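Long-range contacts in succinylglutamate desuccinylase/aspartoacylase (Ruegeria sp. TM1040, PDB 3NA6), which probably hydrolyses the amide bond of an N-acylated amino acid or similar compound, as zinc-dependent enzymes of the succinylglutamate desuccinylase/aspartoacylase family do: residues A[173-177]-A[234-238]; A[176-180]-A[227-232]; A[50-56]-A[138-144]; A[44-50]-A[77-83]. One frame throughout, in Å; residues are numbered along the deposited sequence.

Interaction 1. Residues A[173-177]-A[234-238]; sequences AAMQA and IHFGI. With CA (calcium ion), chain C.
His235 and Phe236, at the C-terminal end of helix 219-235, reach across to the alanine-lined surface of helix 165-178, a helix-helix contact of the alpha/beta catalytic domain; helix 219-235 ends here in a Schellman motif at Gly237. The imidazole does most of the touching. Its CG stands opposite the backbone N (chi1 180°), which carries the ring away from its own helix and lays it beside the last turns of the other. There Ala173 O sits over one ring face, 3.9 Å from His235 CE1, while His235 NE2 comes within 3.8 Å of Ala174 CA and Ala177 CB reaches the base of the side chain at His235 CB, 3.9 Å away. These are van der Waals contacts, and they work because the facing residues are alanines: Ala173, Ala174 and Ala177 present only methyl groups, which keep the surface low enough for a ring to lie close to the backbone. Phe236 takes a different first torsion (CG anti to the carbonyl carbon, chi1 -64°), which sets its CE1 at the edge of the His235 ring, in the imidazole plane, while its CZ meets Ala174 CB obliquely at 3.9 Å. The methyl of Ala174 therefore serves both rings, and with Phe236 it also packs on Val205 and Val207 of strand 205-210 beneath. Glycine suits the next position, where phi is positive (77°) as the Schellman motif requires and Gly237 N bonds back to Ile234 O. Past the end of the helix the carbonyl of Gly237 itself becomes a ligand, its O 2.4 Å from the calcium ion.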
# COMPACT_ATOMS: atom_id res chain seq x y z
N ALA A 173 -13.69 -45.77 -2.96
CA ALA A 173 -12.87 -46.72 -2.21
C ALA A 173 -11.63 -46.03 -1.64
O ALA A 173 -11.26 -46.27 -0.48
CB ALA A 173 -12.48 -47.91 -3.08
N ALA A 174 -11.00 -45.16 -2.44
CA ALA A 174 -9.78 -44.45 -1.96
C ALA A 174 -10.13 -43.48 -0.80
O ALA A 174 -9.35 -43.29 0.14
CB ALA A 174 -9.07 -43.73 -3.13
N MSE A 175 -11.33 -42.90 -0.87
CA MSE A 175 -11.80 -41.95 0.14
C MSE A 175 -12.09 -42.69 1.42
O MSE A 175 -11.71 -42.22 2.49
CB MSE A 175 -13.04 -41.19 -0.38
CG MSE A 175 -13.66 -40.19 0.61
SE MSE A 175 -14.87 -41.06 1.85
CE MSE A 175 -16.34 -41.22 0.55
N GLN A 176 -12.76 -43.85 1.33
CA GLN A 176 -12.94 -44.70 2.50
C GLN A 176 -11.61 -45.10 3.15
O GLN A 176 -11.54 -45.12 4.39
CB GLN A 176 -13.71 -45.98 2.19
CG GLN A 176 -15.14 -45.75 1.79
CD GLN A 176 -15.92 -47.04 1.78
OE1 GLN A 176 -15.47 -48.08 1.27
NE2 GLN A 176 -17.11 -46.98 2.34
N ALA A 177 -10.60 -45.47 2.35
CA ALA A 177 -9.30 -45.84 2.91
C ALA A 177 -8.70 -44.67 3.70
O ALA A 177 -8.08 -44.90 4.73
CB ALA A 177 -8.31 -46.26 1.81
N ILE A 234 -0.93 -46.84 1.13
CA ILE A 234 -1.04 -48.31 1.28
C ILE A 234 -2.11 -48.87 0.30
O ILE A 234 -1.86 -49.86 -0.39
CB ILE A 234 -1.37 -48.73 2.73
CG1 ILE A 234 -0.19 -48.40 3.66
CG2 ILE A 234 -1.68 -50.27 2.81
CD1 ILE A 234 -0.51 -48.48 5.22
N HIS A 235 -3.28 -48.23 0.25
CA HIS A 235 -4.37 -48.61 -0.66
C HIS A 235 -3.88 -48.65 -2.12
O HIS A 235 -4.22 -49.57 -2.89
CB HIS A 235 -5.53 -47.59 -0.50
CG HIS A 235 -6.73 -47.84 -1.39
ND1 HIS A 235 -7.70 -48.78 -1.10
CD2 HIS A 235 -7.12 -47.24 -2.54
CE1 HIS A 235 -8.63 -48.75 -2.04
NE2 HIS A 235 -8.31 -47.82 -2.92
N PHE A 236 -3.04 -47.67 -2.49
CA PHE A 236 -2.48 -47.59 -3.84
C PHE A 236 -1.27 -48.50 -4.06
O PHE A 236 -0.70 -48.53 -5.16
CB PHE A 236 -2.09 -46.14 -4.19
CG PHE A 236 -3.25 -45.15 -4.22
CD1 PHE A 236 -4.47 -45.49 -4.80
CD2 PHE A 236 -3.09 -43.87 -3.72
CE1 PHE A 236 -5.51 -44.56 -4.87
CE2 PHE A 236 -4.14 -42.94 -3.79
CZ PHE A 236 -5.35 -43.31 -4.35
N GLY A 237 -0.85 -49.21 -3.01
CA GLY A 237 0.23 -50.16 -3.11
C GLY A 237 1.62 -49.55 -3.15
O GLY A 237 2.59 -50.23 -3.46
N ILE A 238 1.75 -48.28 -2.81
CA ILE A 238 3.04 -47.61 -2.91
C ILE A 238 3.86 -47.75 -1.62
O ILE A 238 5.11 -47.86 -1.67
CB ILE A 238 2.88 -46.12 -3.30
CG1 ILE A 238 2.08 -46.00 -4.61
CG2 ILE A 238 4.25 -45.45 -3.41
CD1 ILE A 238 1.75 -44.55 -5.11
CA CA C . 3.35 -52.46 -3.73
O HOH W 1 2.50 -53.23 -1.53
O HOH W 2 1.21 -53.45 -4.70
O HOH W 3 4.93 -54.33 -4.35
O HOH W 4 3.52 -51.56 -6.19

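Interaction 2. Residues A[176-180]-A[227-232]; sequences QAFNA and KGLRNV
The ring of Phe178 lies flat against the backbone of Gly228, a close helix-helix contact at a glycine that joins the end of helix 165-178 to helix 219-235 within the alpha/beta catalytic domain. Gly228 CA stands 3.3 Å from the centroid of the Phe178 ring and only 4° off its normal, a nearly ideal CH-pi contact. Glycine is needed here because a CB would run into Phe178 CZ. The same CA also points a hydrogen at Phe178 O, 3.3 Å away, so the CA of Gly228 meets both the ring and the carbonyl of one phenylalanine. The ring is put there by a CG anti to the backbone N (chi1 -166°), and Val232 CG1 packs against Phe178 CB at 3.8 Å. Exchanging the phenylalanine for an alanine would probably open a gap over Gly228, leaving its CA without the ring face it packs on.

Polar groups close the margin of this apolar patch. At the end of the helix Asn179 takes a positive phi, a conformation asparagine tolerates well. The extended Lys227 grips it twice: NZ is 2.8 Å from Asn179 O, lying in the carbonyl plane, and 2.8 Å from Asn179 OD1, approaching from above the amide plane. Asn231 ND2 makes a weak, bent bond to Ala177 O, while its stronger partner, in the next shell, is Gln244 O. Also outside the first shell, Asp246 positions both Lys227 and Asn179: its OD2 forms a salt bridge with Lys227 NZ, and its backbone N bonds to Asn179 OD1.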
# COMPACT_ATOMS: atom_id res chain seq x y z
N GLN A 176 -12.76 -43.85 1.33
CA GLN A 176 -12.94 -44.70 2.50
C GLN A 176 -11.61 -45.10 3.15
O GLN A 176 -11.54 -45.12 4.39
CB GLN A 176 -13.71 -45.98 2.19
CG GLN A 176 -15.14 -45.75 1.79
CD GLN A 176 -15.92 -47.04 1.78
OE1 GLN A 176 -15.47 -48.08 1.27
NE2 GLN A 176 -17.11 -46.98 2.34
N ALA A 177 -10.60 -45.47 2.35
CA ALA A 177 -9.30 -45.84 2.91
C ALA A 177 -8.70 -44.67 3.70
O ALA A 177 -8.08 -44.90 4.73
CB ALA A 177 -8.31 -46.26 1.81
N PHE A 178 -8.85 -43.45 3.19
CA PHE A 178 -8.32 -42.25 3.88
C PHE A 178 -8.83 -42.22 5.31
O PHE A 178 -8.08 -41.96 6.25
CB PHE A 178 -8.74 -40.95 3.16
CG PHE A 178 -7.98 -39.72 3.61
CD1 PHE A 178 -8.38 -39.02 4.74
CD2 PHE A 178 -6.89 -39.24 2.89
CE1 PHE A 178 -7.69 -37.87 5.16
CE2 PHE A 178 -6.20 -38.11 3.28
CZ PHE A 178 -6.60 -37.41 4.43
N ASN A 179 -10.12 -42.54 5.46
CA ASN A 179 -10.74 -42.78 6.76
C ASN A 179 -10.67 -41.56 7.70
O ASN A 179 -10.28 -41.65 8.88
CB ASN A 179 -10.15 -44.04 7.39
CG ASN A 179 -10.83 -44.44 8.70
OD1 ASN A 179 -10.16 -44.57 9.72
ND2 ASN A 179 -12.15 -44.63 8.68
N ALA A 180 -11.08 -40.42 7.16
CA ALA A 180 -11.16 -39.19 7.96
C ALA A 180 -12.34 -39.36 8.92
O ALA A 180 -13.15 -40.29 8.76
CB ALA A 180 -11.34 -37.95 7.07
N LYS A 227 -2.40 -39.85 8.71
CA LYS A 227 -3.02 -41.19 8.67
C LYS A 227 -3.69 -41.41 7.32
O LYS A 227 -3.53 -42.46 6.68
CB LYS A 227 -4.03 -41.33 9.81
CG LYS A 227 -5.03 -42.47 9.72
CD LYS A 227 -6.22 -42.25 10.72
CE LYS A 227 -7.45 -43.03 10.33
NZ LYS A 227 -8.71 -42.60 11.04
N GLY A 228 -4.48 -40.43 6.91
CA GLY A 228 -5.18 -40.49 5.63
C GLY A 228 -4.20 -40.67 4.48
O GLY A 228 -4.43 -41.51 3.62
N LEU A 229 -3.09 -39.94 4.50
CA LEU A 229 -2.05 -40.02 3.47
C LEU A 229 -1.39 -41.39 3.45
O LEU A 229 -1.28 -42.03 2.39
CB LEU A 229 -0.98 -38.97 3.70
CG LEU A 229 0.20 -38.87 2.72
CD1 LEU A 229 -0.34 -38.75 1.28
CD2 LEU A 229 1.18 -37.68 3.11
N ARG A 230 -0.99 -41.86 4.63
CA ARG A 230 -0.40 -43.16 4.74
C ARG A 230 -1.39 -44.24 4.30
O ARG A 230 -1.04 -45.12 3.49
CB ARG A 230 0.12 -43.42 6.15
CG ARG A 230 0.86 -44.74 6.28
CD ARG A 230 1.40 -44.99 7.72
NE ARG A 230 1.81 -46.38 7.89
CZ ARG A 230 1.02 -47.40 8.25
NH1 ARG A 230 -0.28 -47.23 8.52
NH2 ARG A 230 1.54 -48.61 8.33
N ASN A 231 -2.62 -44.18 4.81
CA ASN A 231 -3.66 -45.11 4.38
C ASN A 231 -3.85 -45.17 2.87
O ASN A 231 -3.88 -46.29 2.31
CB ASN A 231 -5.01 -44.79 5.01
CG ASN A 231 -5.13 -45.25 6.47
OD1 ASN A 231 -4.29 -45.97 7.00
ND2 ASN A 231 -6.19 -44.82 7.12
N VAL A 232 -4.02 -44.02 2.20
CA VAL A 232 -4.26 -44.08 0.75
C VAL A 232 -3.01 -44.59 0.02
O VAL A 232 -3.13 -45.33 -0.97
CB VAL A 232 -4.79 -42.75 0.14
CG1 VAL A 232 -6.11 -42.37 0.81
CG2 VAL A 232 -3.77 -41.63 0.25

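Interaction 3. Residues A[50-56]-A[138-144]; sequences KTALLTG and ADVAVDF
Ala52 pairs with Val140, and the register runs on through Leu53 and Ala141, Leu54 and Val142, to Thr55 and Asp143: two parallel strands, 16° apart, in the central mixed sheet of the catalytic domain. The backbone ladder includes Leu53 N to Val140 O and Val142 N to Leu53 O, and continues past the strand to Phe144 N and Thr55 O. At its start Asp139 stands in for a backbone acceptor, its OD2 taking the N-H of Thr51 at 2.9 Å on the anti lone pair.

Apolar contacts use short or branched side chains that suit neighbouring strands. Ala52 CB meets Val140 CG2 at 3.5 Å, and Leu54 CD2 runs beside Val142 CG2 at 3.6 Å, pointing the same way.

The polar pair lies on the other face: Thr55 OG1 donates to Asp143 OD1 at 2.7 Å. Asp143 OD2 is bonded to Asn58 and His145, the latter part of a possible vacant metal site. An alanine in place of Asp143 is likely to rob Thr55 of its acceptor and let the His145 imidazole turn more freely.

Strand 83-88 continues the sheet beyond 51-55 and strand 205-210 continues it beyond 140-143; helix 219-235 covers the Leu54 and Val142 face, and Tyr195 of helix 195-200 packs against Thr55 and Asp143.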
# COMPACT_ATOMS: atom_id res chain seq x y z
N LYS A 50 2.55 -47.91 -8.76
CA LYS A 50 1.92 -46.67 -9.14
C LYS A 50 2.79 -45.46 -8.80
O LYS A 50 3.67 -45.49 -7.90
CB LYS A 50 0.59 -46.50 -8.42
CG LYS A 50 -0.53 -47.47 -8.79
CD LYS A 50 -1.83 -46.96 -8.21
CE LYS A 50 -2.83 -48.06 -7.96
NZ LYS A 50 -3.57 -48.46 -9.16
N THR A 51 2.55 -44.38 -9.55
CA THR A 51 3.05 -43.07 -9.21
C THR A 51 1.89 -42.30 -8.63
O THR A 51 0.81 -42.29 -9.21
CB THR A 51 3.57 -42.32 -10.44
OG1 THR A 51 4.74 -42.99 -10.95
CG2 THR A 51 3.89 -40.82 -10.06
N ALA A 52 2.12 -41.69 -7.47
CA ALA A 52 1.16 -40.78 -6.85
C ALA A 52 1.74 -39.37 -6.87
O ALA A 52 2.90 -39.15 -6.51
CB ALA A 52 0.81 -41.19 -5.43
N LEU A 53 0.89 -38.43 -7.28
CA LEU A 53 1.17 -37.02 -7.23
C LEU A 53 0.43 -36.41 -6.05
O LEU A 53 -0.81 -36.40 -5.99
CB LEU A 53 0.79 -36.34 -8.53
CG LEU A 53 1.13 -34.84 -8.70
CD1 LEU A 53 2.66 -34.57 -8.59
CD2 LEU A 53 0.57 -34.32 -10.02
N LEU A 54 1.21 -35.89 -5.11
CA LEU A 54 0.72 -35.46 -3.79
C LEU A 54 0.95 -33.96 -3.63
O LEU A 54 2.10 -33.49 -3.70
CB LEU A 54 1.42 -36.22 -2.67
CG LEU A 54 1.46 -37.75 -2.89
CD1 LEU A 54 2.41 -38.39 -1.96
CD2 LEU A 54 0.06 -38.31 -2.76
N THR A 55 -0.13 -33.21 -3.45
CA THR A 55 -0.02 -31.77 -3.33
C THR A 55 -0.68 -31.24 -2.07
O THR A 55 -1.73 -31.74 -1.65
CB THR A 55 -0.66 -31.10 -4.55
OG1 THR A 55 -1.93 -31.73 -4.84
CG2 THR A 55 0.26 -31.21 -5.77
N GLY A 56 -0.05 -30.23 -1.48
CA GLY A 56 -0.61 -29.42 -0.42
C GLY A 56 -0.54 -27.96 -0.82
O GLY A 56 0.16 -27.59 -1.72
N ALA A 138 1.49 -39.52 -13.54
CA ALA A 138 0.85 -40.06 -12.33
C ALA A 138 -0.29 -40.99 -12.63
O ALA A 138 -1.06 -40.75 -13.56
CB ALA A 138 0.34 -38.92 -11.43
N ASP A 139 -0.47 -42.00 -11.78
CA ASP A 139 -1.66 -42.85 -11.84
C ASP A 139 -2.79 -42.33 -10.94
O ASP A 139 -4.00 -42.47 -11.25
CB ASP A 139 -1.26 -44.26 -11.45
CG ASP A 139 -0.18 -44.80 -12.36
OD1 ASP A 139 -0.47 -44.97 -13.56
OD2 ASP A 139 0.97 -44.97 -11.91
N VAL A 140 -2.39 -41.72 -9.83
CA VAL A 140 -3.34 -41.23 -8.83
C VAL A 140 -2.87 -39.90 -8.30
O VAL A 140 -1.69 -39.53 -8.45
CB VAL A 140 -3.50 -42.26 -7.68
CG1 VAL A 140 -3.93 -43.59 -8.26
CG2 VAL A 140 -2.19 -42.42 -6.87
N ALA A 141 -3.78 -39.14 -7.72
CA ALA A 141 -3.45 -37.83 -7.11
C ALA A 141 -4.14 -37.68 -5.75
O ALA A 141 -5.28 -38.10 -5.58
CB ALA A 141 -3.86 -36.67 -8.02
N VAL A 142 -3.44 -37.04 -4.82
CA VAL A 142 -3.98 -36.64 -3.52
C VAL A 142 -3.74 -35.16 -3.37
O VAL A 142 -2.59 -34.71 -3.42
CB VAL A 142 -3.35 -37.40 -2.33
CG1 VAL A 142 -4.06 -37.00 -1.04
CG2 VAL A 142 -3.44 -38.89 -2.56
N ASP A 143 -4.83 -34.40 -3.28
CA ASP A 143 -4.82 -32.95 -3.18
C ASP A 143 -5.54 -32.48 -1.90
O ASP A 143 -6.76 -32.55 -1.81
CB ASP A 143 -5.47 -32.30 -4.42
CG ASP A 143 -5.28 -30.77 -4.48
OD1 ASP A 143 -4.15 -30.25 -4.28
OD2 ASP A 143 -6.28 -30.09 -4.73
N PHE A 144 -4.77 -31.97 -0.95
CA PHE A 144 -5.25 -31.60 0.38
C PHE A 144 -5.83 -30.20 0.35
O PHE A 144 -5.21 -29.29 -0.21
CB PHE A 144 -4.10 -31.59 1.41
CG PHE A 144 -3.64 -32.95 1.83
CD1 PHE A 144 -4.22 -33.58 2.89
CD2 PHE A 144 -2.61 -33.59 1.16
CE1 PHE A 144 -3.77 -34.82 3.32
CE2 PHE A 144 -2.17 -34.83 1.56
CZ PHE A 144 -2.75 -35.44 2.65

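Interaction 4. Residues A[44-50]-A[77-83]; sequences IQNGAGK and RAEDVTG. With CA (calcium ion), chain C.
An antiparallel hydrogen-bonded pair, Asn46 with Gly83, joins the end of strand 36-46 to the start of strand 83-88 in the central sheet, beside the calcium site. Its two bonds are nearly straight: Asn46 N to Gly83 O at 3.0 Å and Gly83 N to Asn46 O at 2.8 Å. Past the pair the chain of 47-50 folds round Gly83, whose CA comes within 3.3 Å of Lys50 O. A CB on Gly83 would strike that oxygen, and one on Gly49 would strike Thr82 O, so both places call for glycine.

On the apolar side Ile44 and Val81 cross at about a right angle, with Ile44 CG2 3.7 Å from Val81 CG2. The same methyl lies over Ala78, whose small side chain lets the 3-10 turn come close.

Thr82 turns OG1 between its backbone N and carbonyl carbon (chi1 54°), where it binds the calcium ion at 2.6 Å. Across from it, Ala48 O accepts a hydrogen bond of 2.8 Å from water 4, itself a calcium ligand, so both segments reach the ion, one directly and one through water. With a hydroxyl, Gly237 O and four waters as ligands, and no carboxylate among them, the ion is probably held only loosely.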
# COMPACT_ATOMS: atom_id res chain seq x y z
N ILE A 44 10.46 -39.60 -4.66
CA ILE A 44 10.95 -40.87 -4.12
C ILE A 44 10.42 -42.03 -4.99
O ILE A 44 9.21 -42.20 -5.13
CB ILE A 44 10.51 -41.10 -2.64
CG1 ILE A 44 10.87 -39.88 -1.78
CG2 ILE A 44 11.13 -42.41 -2.09
CD1 ILE A 44 10.31 -39.92 -0.34
N GLN A 45 11.35 -42.80 -5.56
CA GLN A 45 11.04 -43.87 -6.50
C GLN A 45 11.87 -45.12 -6.23
O GLN A 45 13.07 -45.05 -5.96
CB GLN A 45 11.26 -43.41 -7.94
CG GLN A 45 11.15 -44.52 -8.98
CD GLN A 45 11.40 -44.03 -10.37
OE1 GLN A 45 10.65 -43.20 -10.90
NE2 GLN A 45 12.47 -44.53 -10.99
N ASN A 46 11.21 -46.28 -6.29
CA ASN A 46 11.86 -47.54 -5.98
C ASN A 46 10.98 -48.69 -6.43
O ASN A 46 9.78 -48.67 -6.19
CB ASN A 46 12.12 -47.64 -4.49
CG ASN A 46 12.88 -48.91 -4.10
OD1 ASN A 46 12.32 -49.82 -3.50
ND2 ASN A 46 14.15 -48.97 -4.47
N GLY A 47 11.59 -49.67 -7.09
CA GLY A 47 10.87 -50.83 -7.56
C GLY A 47 9.74 -50.55 -8.52
O GLY A 47 9.84 -49.67 -9.38
N ALA A 48 8.65 -51.29 -8.35
CA ALA A 48 7.56 -51.27 -9.30
C ALA A 48 6.27 -50.86 -8.60
O ALA A 48 5.93 -51.38 -7.53
CB ALA A 48 7.41 -52.66 -9.94
N GLY A 49 5.56 -49.92 -9.22
CA GLY A 49 4.23 -49.59 -8.75
C GLY A 49 3.68 -48.31 -9.31
O GLY A 49 4.29 -47.67 -10.19
N LYS A 50 2.55 -47.91 -8.76
CA LYS A 50 1.92 -46.67 -9.14
C LYS A 50 2.79 -45.46 -8.80
O LYS A 50 3.67 -45.49 -7.90
CB LYS A 50 0.59 -46.50 -8.42
CG LYS A 50 -0.53 -47.47 -8.79
CD LYS A 50 -1.83 -46.96 -8.21
CE LYS A 50 -2.83 -48.06 -7.96
NZ LYS A 50 -3.57 -48.46 -9.16
N ARG A 77 11.97 -43.55 3.31
CA ARG A 77 13.14 -44.14 2.66
C ARG A 77 12.78 -44.76 1.31
O ARG A 77 11.69 -45.32 1.16
CB ARG A 77 13.75 -45.22 3.55
CG ARG A 77 14.02 -44.74 4.98
CD ARG A 77 14.74 -45.80 5.82
NE ARG A 77 13.90 -46.96 6.12
CZ ARG A 77 14.22 -48.21 5.79
NH1 ARG A 77 15.35 -48.46 5.15
NH2 ARG A 77 13.40 -49.20 6.11
N ALA A 78 13.69 -44.68 0.35
CA ALA A 78 13.44 -45.29 -0.96
C ALA A 78 13.03 -46.73 -0.80
O ALA A 78 12.09 -47.19 -1.46
CB ALA A 78 14.65 -45.17 -1.89
N GLU A 79 13.70 -47.43 0.11
CA GLU A 79 13.46 -48.84 0.36
C GLU A 79 12.05 -49.16 0.91
O GLU A 79 11.66 -50.31 0.93
CB GLU A 79 14.53 -49.36 1.34
CG GLU A 79 14.95 -48.34 2.41
CD GLU A 79 16.21 -47.53 2.08
OE1 GLU A 79 16.18 -46.66 1.18
OE2 GLU A 79 17.23 -47.76 2.77
N ASP A 80 11.32 -48.15 1.37
CA ASP A 80 9.95 -48.32 1.90
C ASP A 80 8.90 -48.22 0.79
O ASP A 80 7.73 -48.50 1.04
CB ASP A 80 9.57 -47.19 2.89
CG ASP A 80 10.53 -47.02 4.08
OD1 ASP A 80 11.11 -48.04 4.54
OD2 ASP A 80 10.64 -45.84 4.59
N VAL A 81 9.32 -47.77 -0.40
CA VAL A 81 8.46 -47.41 -1.51
C VAL A 81 8.49 -48.49 -2.60
O VAL A 81 9.57 -49.01 -2.92
CB VAL A 81 8.92 -46.05 -2.11
CG1 VAL A 81 8.24 -45.75 -3.44
CG2 VAL A 81 8.64 -44.94 -1.12
N THR A 82 7.32 -48.83 -3.14
CA THR A 82 7.17 -49.66 -4.35
C THR A 82 6.32 -48.88 -5.35
O THR A 82 5.09 -48.91 -5.30
CB THR A 82 6.53 -51.01 -4.04
OG1 THR A 82 5.29 -50.80 -3.35
CG2 THR A 82 7.49 -51.88 -3.15
N GLY A 83 7.00 -48.14 -6.23
CA GLY A 83 6.34 -47.16 -7.07
C GLY A 83 7.08 -45.84 -6.96
O GLY A 83 8.31 -45.81 -6.82
CA CA C . 3.35 -52.46 -3.73
O HOH W 4 3.52 -51.56 -6.19
O HOH W 1 2.50 -53.23 -1.53
O HOH W 2 1.21 -53.45 -4.70
O HOH W 3 4.93 -54.33 -4.35

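How the interactions relate
Following the chain from the N terminus, interaction 4 closes first, a loop that takes in strand 51-55 and helix 64-75. Interaction 3 opens where the first segment of interaction 4 ends, at the shared Lys50, before interaction 4 has closed at 77-83, and itself closes at 138-144, so the two cross. Interaction 4 ties strand 36-46 to the start of 83-88, and interaction 3 ties 51-55 to 140-143, all in one sheet. Interactions 2 and 1 open later from the same end of helix 165-178; interaction 2 nests inside interaction 1, and both tie that helix to helix 219-235. This pair joins the sheet where Val232 meets Val142 and Phe236 meets Val140. Interactions 1 and 4 meet at the calcium ion.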